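Local atomic coordinates of metallo-beta-lactamase 1 (Acinetobacter baumannii, PDB entry 5MMD), a protein that probably hydrolyses beta-lactam antibiotics to substituted beta-amino acids, using zinc ions held in its active site. Residues A[50-61]-A[81-90]. Numbering follows the deposited sequence.
Sequences TPWSESDTEKLV and EDKTAGIKWL. With ZN (zinc ion), chain C.
T50 and G86 meet in the tightly packed, buried part of the contact, and they illustrate how one buried hydroxyl can tie two loops together. T50 OG1 accepts a nearly straight bond from G86 N (3.0 Å, N-H...O 166°) and gives its own proton to P51 O. With chi1 at 76°, OG1 lies between the backbone N and carbonyl carbon, a position that brings it up to the N-H of G86, inside the type I turn T84–I87, while CG2 is sent toward L90 CD1. On the backbone, T50 N donates to K83 O at 2.9 Å. G86, without a side chain, lets T57 OG1 come within 3.2 Å of its CA; that hydroxyl donates to S53 O, which T57 N reaches from the opposite face.

In the alpha-beta/beta-alpha fold of the metallo-beta-lactamases, this is where the loop after strand 44-48 and helix 54-66 pack against the segment that continues from the zinc-binding histidines H78 and H80. D82, whose OD2 binds zinc at 2.0 Å alongside C159 and H201, belongs to that segment. W52 lies flat against the D82 backbone: D82 CA stands 3.5 Å from the centroid of the five-membered ring, 8° off its normal, in a CH-pi contact, and D82 CB covers the same ring system.

W89 forms a second close-packed patch, a knob among E54, T57, E58 and V61. E58 CA stands 4.0 Å from the centroid of the six-membered ring of W89, a CH-pi contact over the face, V61 CG2 reaches CZ3 obliquely, and E54 lays its CG against CD1 and CB. Packing is looser toward the solvent, where E54 and E81 are exposed residues and, beyond A85 CB, a water donates to W52 O and, weakly, to E81 OE1.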
loop_
_atom_site.group_PDB
_atom_site.type_symbol
_atom_site.label_atom_id
_atom_site.label_comp_id
_atom_site.label_asym_id
_atom_site.label_seq_id
_atom_site.Cartn_x
_atom_site.Cartn_y
_atom_site.Cartn_z
ATOM N N THR A 50 -5.011 1.512 -4.718
ATOM C CA THR A 50 -6.199 1.122 -5.425
ATOM C C THR A 50 -6.318 -0.400 -5.425
ATOM O O THR A 50 -5.359 -1.113 -5.179
ATOM C CB THR A 50 -6.221 1.604 -6.894
ATOM O OG1 THR A 50 -5.341 0.767 -7.680
ATOM C CG2 THR A 50 -5.800 3.062 -7.029
ATOM N N PRO A 51 -7.520 -0.888 -5.670
ATOM C CA PRO A 51 -7.692 -2.315 -5.977
ATOM C C PRO A 51 -6.956 -2.679 -7.280
ATOM O O PRO A 51 -6.503 -1.796 -8.004
ATOM C CB PRO A 51 -9.214 -2.451 -6.107
ATOM C CG PRO A 51 -9.751 -1.453 -5.130
ATOM C CD PRO A 51 -8.798 -0.247 -5.330
ATOM N N TRP A 52 -6.856 -3.969 -7.565
ATOM C CA TRP A 52 -6.125 -4.496 -8.698
ATOM C C TRP A 52 -6.847 -4.390 -10.027
ATOM O O TRP A 52 -6.400 -4.988 -10.997
ATOM C CB TRP A 52 -5.815 -5.979 -8.465
ATOM C CG TRP A 52 -4.503 -6.472 -8.954
ATOM C CD1 TRP A 52 -3.798 -6.057 -10.045
ATOM C CD2 TRP A 52 -3.733 -7.516 -8.354
ATOM N NE1 TRP A 52 -2.635 -6.788 -10.169
ATOM C CE2 TRP A 52 -2.561 -7.679 -9.130
ATOM C CE3 TRP A 52 -3.926 -8.334 -7.236
ATOM C CZ2 TRP A 52 -1.581 -8.641 -8.829
ATOM C CZ3 TRP A 52 -2.954 -9.261 -6.915
ATOM C CH2 TRP A 52 -1.779 -9.406 -7.712
ATOM N N SER A 53 -7.953 -3.664 -10.097
ATOM C CA SER A 53 -8.688 -3.527 -11.364
ATOM C C SER A 53 -9.560 -2.280 -11.377
ATOM O O SER A 53 -9.941 -1.755 -10.309
ATOM C CB SER A 53 -9.558 -4.765 -11.638
ATOM O OG SER A 53 -10.722 -4.814 -10.805
ATOM N N GLU A 54 -9.844 -1.797 -12.583
ATOM C CA GLU A 54 -10.757 -0.674 -12.774
ATOM C C GLU A 54 -12.124 -1.011 -12.191
ATOM O O GLU A 54 -12.722 -0.214 -11.444
ATOM C CB GLU A 54 -10.861 -0.349 -14.254
ATOM C CG GLU A 54 -11.791 0.766 -14.589
ATOM C CD GLU A 54 -11.709 1.158 -16.048
ATOM O OE1 GLU A 54 -10.592 1.433 -16.550
ATOM O OE2 GLU A 54 -12.783 1.181 -16.680
ATOM N N SER A 55 -12.612 -2.202 -12.535
ATOM C CA SER A 55 -13.909 -2.657 -12.040
ATOM C C SER A 55 -13.967 -2.565 -10.518
ATOM O O SER A 55 -14.905 -1.992 -9.958
ATOM C CB SER A 55 -14.189 -4.100 -12.468
ATOM O OG SER A 55 -15.454 -4.533 -11.954
ATOM N N ASP A 56 -12.979 -3.153 -9.846
ATOM C CA ASP A 56 -13.018 -3.195 -8.391
ATOM C C ASP A 56 -12.735 -1.814 -7.767
ATOM O O ASP A 56 -13.172 -1.558 -6.663
ATOM C CB ASP A 56 -12.042 -4.246 -7.854
ATOM C CG ASP A 56 -12.540 -5.660 -8.092
ATOM O OD1 ASP A 56 -13.758 -5.885 -8.004
ATOM O OD2 ASP A 56 -11.730 -6.527 -8.416
ATOM N N THR A 57 -12.028 -0.941 -8.469
ATOM C CA THR A 57 -11.816 0.420 -7.990
ATOM C C THR A 57 -13.173 1.122 -8.013
ATOM O O THR A 57 -13.572 1.707 -7.018
ATOM C CB THR A 57 -10.769 1.209 -8.808
ATOM O OG1 THR A 57 -9.490 0.588 -8.650
ATOM C CG2 THR A 57 -10.675 2.680 -8.309
ATOM N N GLU A 58 -13.918 1.007 -9.115
ATOM C CA GLU A 58 -15.283 1.548 -9.133
ATOM C C GLU A 58 -16.132 0.948 -8.019
ATOM O O GLU A 58 -16.906 1.680 -7.378
ATOM C CB GLU A 58 -16.004 1.324 -10.475
ATOM C CG GLU A 58 -17.459 1.854 -10.424
ATOM C CD GLU A 58 -18.507 0.805 -9.984
ATOM O OE1 GLU A 58 -18.203 -0.410 -10.047
ATOM O OE2 GLU A 58 -19.643 1.177 -9.553
ATOM N N LYS A 59 -16.011 -0.361 -7.774
ATOM C CA LYS A 59 -16.809 -0.985 -6.724
ATOM C C LYS A 59 -16.484 -0.414 -5.354
ATOM O O LYS A 59 -17.378 -0.317 -4.492
ATOM C CB LYS A 59 -16.607 -2.517 -6.690
ATOM C CG LYS A 59 -17.199 -3.233 -7.865
ATOM C CD LYS A 59 -16.921 -4.752 -7.776
ATOM C CE LYS A 59 -17.740 -5.538 -8.778
ATOM N NZ LYS A 59 -17.321 -5.297 -10.183
ATOM N N LEU A 60 -15.219 -0.068 -5.145
ATOM C CA LEU A 60 -14.760 0.437 -3.861
ATOM C C LEU A 60 -15.308 1.836 -3.650
ATOM O O LEU A 60 -15.826 2.164 -2.584
ATOM C CB LEU A 60 -13.233 0.419 -3.790
ATOM C CG LEU A 60 -12.619 0.902 -2.466
ATOM C CD1 LEU A 60 -12.945 0.014 -1.270
ATOM C CD2 LEU A 60 -11.077 1.106 -2.651
ATOM N N VAL A 61 -15.249 2.630 -4.700
ATOM C CA VAL A 61 -15.710 4.003 -4.654
ATOM C C VAL A 61 -17.205 4.019 -4.443
ATOM O O VAL A 61 -17.708 4.836 -3.673
ATOM C CB VAL A 61 -15.321 4.777 -5.939
ATOM C CG1 VAL A 61 -16.031 6.098 -6.005
ATOM C CG2 VAL A 61 -13.834 4.989 -5.922
ATOM N N GLU A 81 1.010 -2.691 -10.569
ATOM C CA GLU A 81 -0.389 -2.710 -10.960
ATOM C C GLU A 81 -1.351 -3.086 -9.821
ATOM O O GLU A 81 -2.490 -2.634 -9.826
ATOM C CB GLU A 81 -0.568 -3.678 -12.112
ATOM C CG GLU A 81 -1.901 -3.627 -12.811
ATOM C CD GLU A 81 -2.138 -2.373 -13.625
ATOM O OE1 GLU A 81 -3.249 -2.271 -14.172
ATOM O OE2 GLU A 81 -1.233 -1.521 -13.782
ATOM N N ASP A 82 -0.893 -3.876 -8.848
ATOM C CA ASP A 82 -1.792 -4.263 -7.762
ATOM C C ASP A 82 -2.174 -3.050 -6.883
ATOM O O ASP A 82 -3.159 -3.124 -6.186
ATOM C CB ASP A 82 -1.230 -5.427 -6.886
ATOM C CG ASP A 82 0.162 -5.187 -6.325
ATOM O OD1 ASP A 82 0.964 -4.520 -7.017
ATOM O OD2 ASP A 82 0.484 -5.759 -5.225
ATOM N N LYS A 83 -1.447 -1.947 -6.957
ATOM C CA LYS A 83 -1.722 -0.767 -6.098
ATOM C C LYS A 83 -2.094 0.501 -6.881
ATOM O O LYS A 83 -2.519 1.516 -6.286
ATOM C CB LYS A 83 -0.497 -0.478 -5.233
ATOM C CG LYS A 83 0.039 -1.619 -4.413
ATOM C CD LYS A 83 -1.023 -2.332 -3.550
ATOM C CE LYS A 83 -0.371 -3.457 -2.735
ATOM N NZ LYS A 83 -1.384 -4.274 -2.088
ATOM N N THR A 84 -1.946 0.437 -8.210
ATOM C CA THR A 84 -2.167 1.560 -9.106
ATOM C C THR A 84 -3.191 1.286 -10.198
ATOM O O THR A 84 -3.413 2.144 -11.035
ATOM C CB THR A 84 -0.881 1.975 -9.847
ATOM O OG1 THR A 84 -0.414 0.867 -10.643
ATOM C CG2 THR A 84 0.207 2.446 -8.851
ATOM N N ALA A 85 -3.800 0.103 -10.236
ATOM C CA ALA A 85 -4.642 -0.220 -11.393
ATOM C C ALA A 85 -5.766 0.777 -11.559
ATOM O O ALA A 85 -6.229 1.006 -12.673
ATOM C CB ALA A 85 -5.232 -1.663 -11.313
ATOM N N GLY A 86 -6.239 1.345 -10.461
ATOM C CA GLY A 86 -7.397 2.200 -10.532
ATOM C C GLY A 86 -7.107 3.673 -10.723
ATOM O O GLY A 86 -8.049 4.470 -10.796
ATOM N N ILE A 87 -5.833 4.043 -10.794
ATOM C CA ILE A 87 -5.482 5.459 -10.926
ATOM C C ILE A 87 -6.132 6.136 -12.133
ATOM O O ILE A 87 -6.671 7.232 -11.987
ATOM C CB ILE A 87 -3.992 5.679 -10.997
ATOM C CG1 ILE A 87 -3.400 5.395 -9.623
ATOM C CG2 ILE A 87 -3.726 7.155 -11.452
ATOM C CD1 ILE A 87 -1.953 5.529 -9.498
ATOM N N LYS A 88 -6.127 5.480 -13.293
ATOM C CA LYS A 88 -6.757 6.035 -14.474
ATOM C C LYS A 88 -8.242 6.282 -14.270
ATOM O O LYS A 88 -8.752 7.358 -14.620
ATOM C CB LYS A 88 -6.564 5.131 -15.699
ATOM C CG LYS A 88 -7.270 5.676 -16.952
ATOM C CD LYS A 88 -7.201 4.749 -18.147
ATOM C CE LYS A 88 -5.949 4.980 -18.970
ATOM N NZ LYS A 88 -5.972 4.169 -20.222
ATOM N N TRP A 89 -8.942 5.298 -13.709
ATOM C CA TRP A 89 -10.372 5.447 -13.512
ATOM C C TRP A 89 -10.630 6.608 -12.533
ATOM O O TRP A 89 -11.509 7.426 -12.760
ATOM C CB TRP A 89 -11.002 4.145 -13.018
ATOM C CG TRP A 89 -12.478 4.258 -12.855
ATOM C CD1 TRP A 89 -13.447 4.036 -13.802
ATOM C CD2 TRP A 89 -13.155 4.662 -11.676
ATOM N NE1 TRP A 89 -14.693 4.269 -13.263
ATOM C CE2 TRP A 89 -14.539 4.654 -11.958
ATOM C CE3 TRP A 89 -12.731 5.049 -10.420
ATOM C CZ2 TRP A 89 -15.495 5.017 -11.019
ATOM C CZ3 TRP A 89 -13.696 5.407 -9.472
ATOM C CH2 TRP A 89 -15.056 5.394 -9.791
ATOM N N LEU A 90 -9.818 6.713 -11.495
ATOM C CA LEU A 90 -10.028 7.722 -10.467
ATOM C C LEU A 90 -9.756 9.114 -11.049
ATOM O O LEU A 90 -10.502 10.065 -10.798
ATOM C CB LEU A 90 -9.119 7.456 -9.284
ATOM C CG LEU A 90 -9.389 6.249 -8.382
ATOM C CD1 LEU A 90 -8.201 6.039 -7.437
ATOM C CD2 LEU A 90 -10.672 6.451 -7.618
HETATM ZN ZN ZN C . 2.213 -6.154 -4.307
HETATM O O HOH W 1 -5.502 -4.802 -13.586
HETATM O O HOH W 2 3.493 -5.838 -5.899
#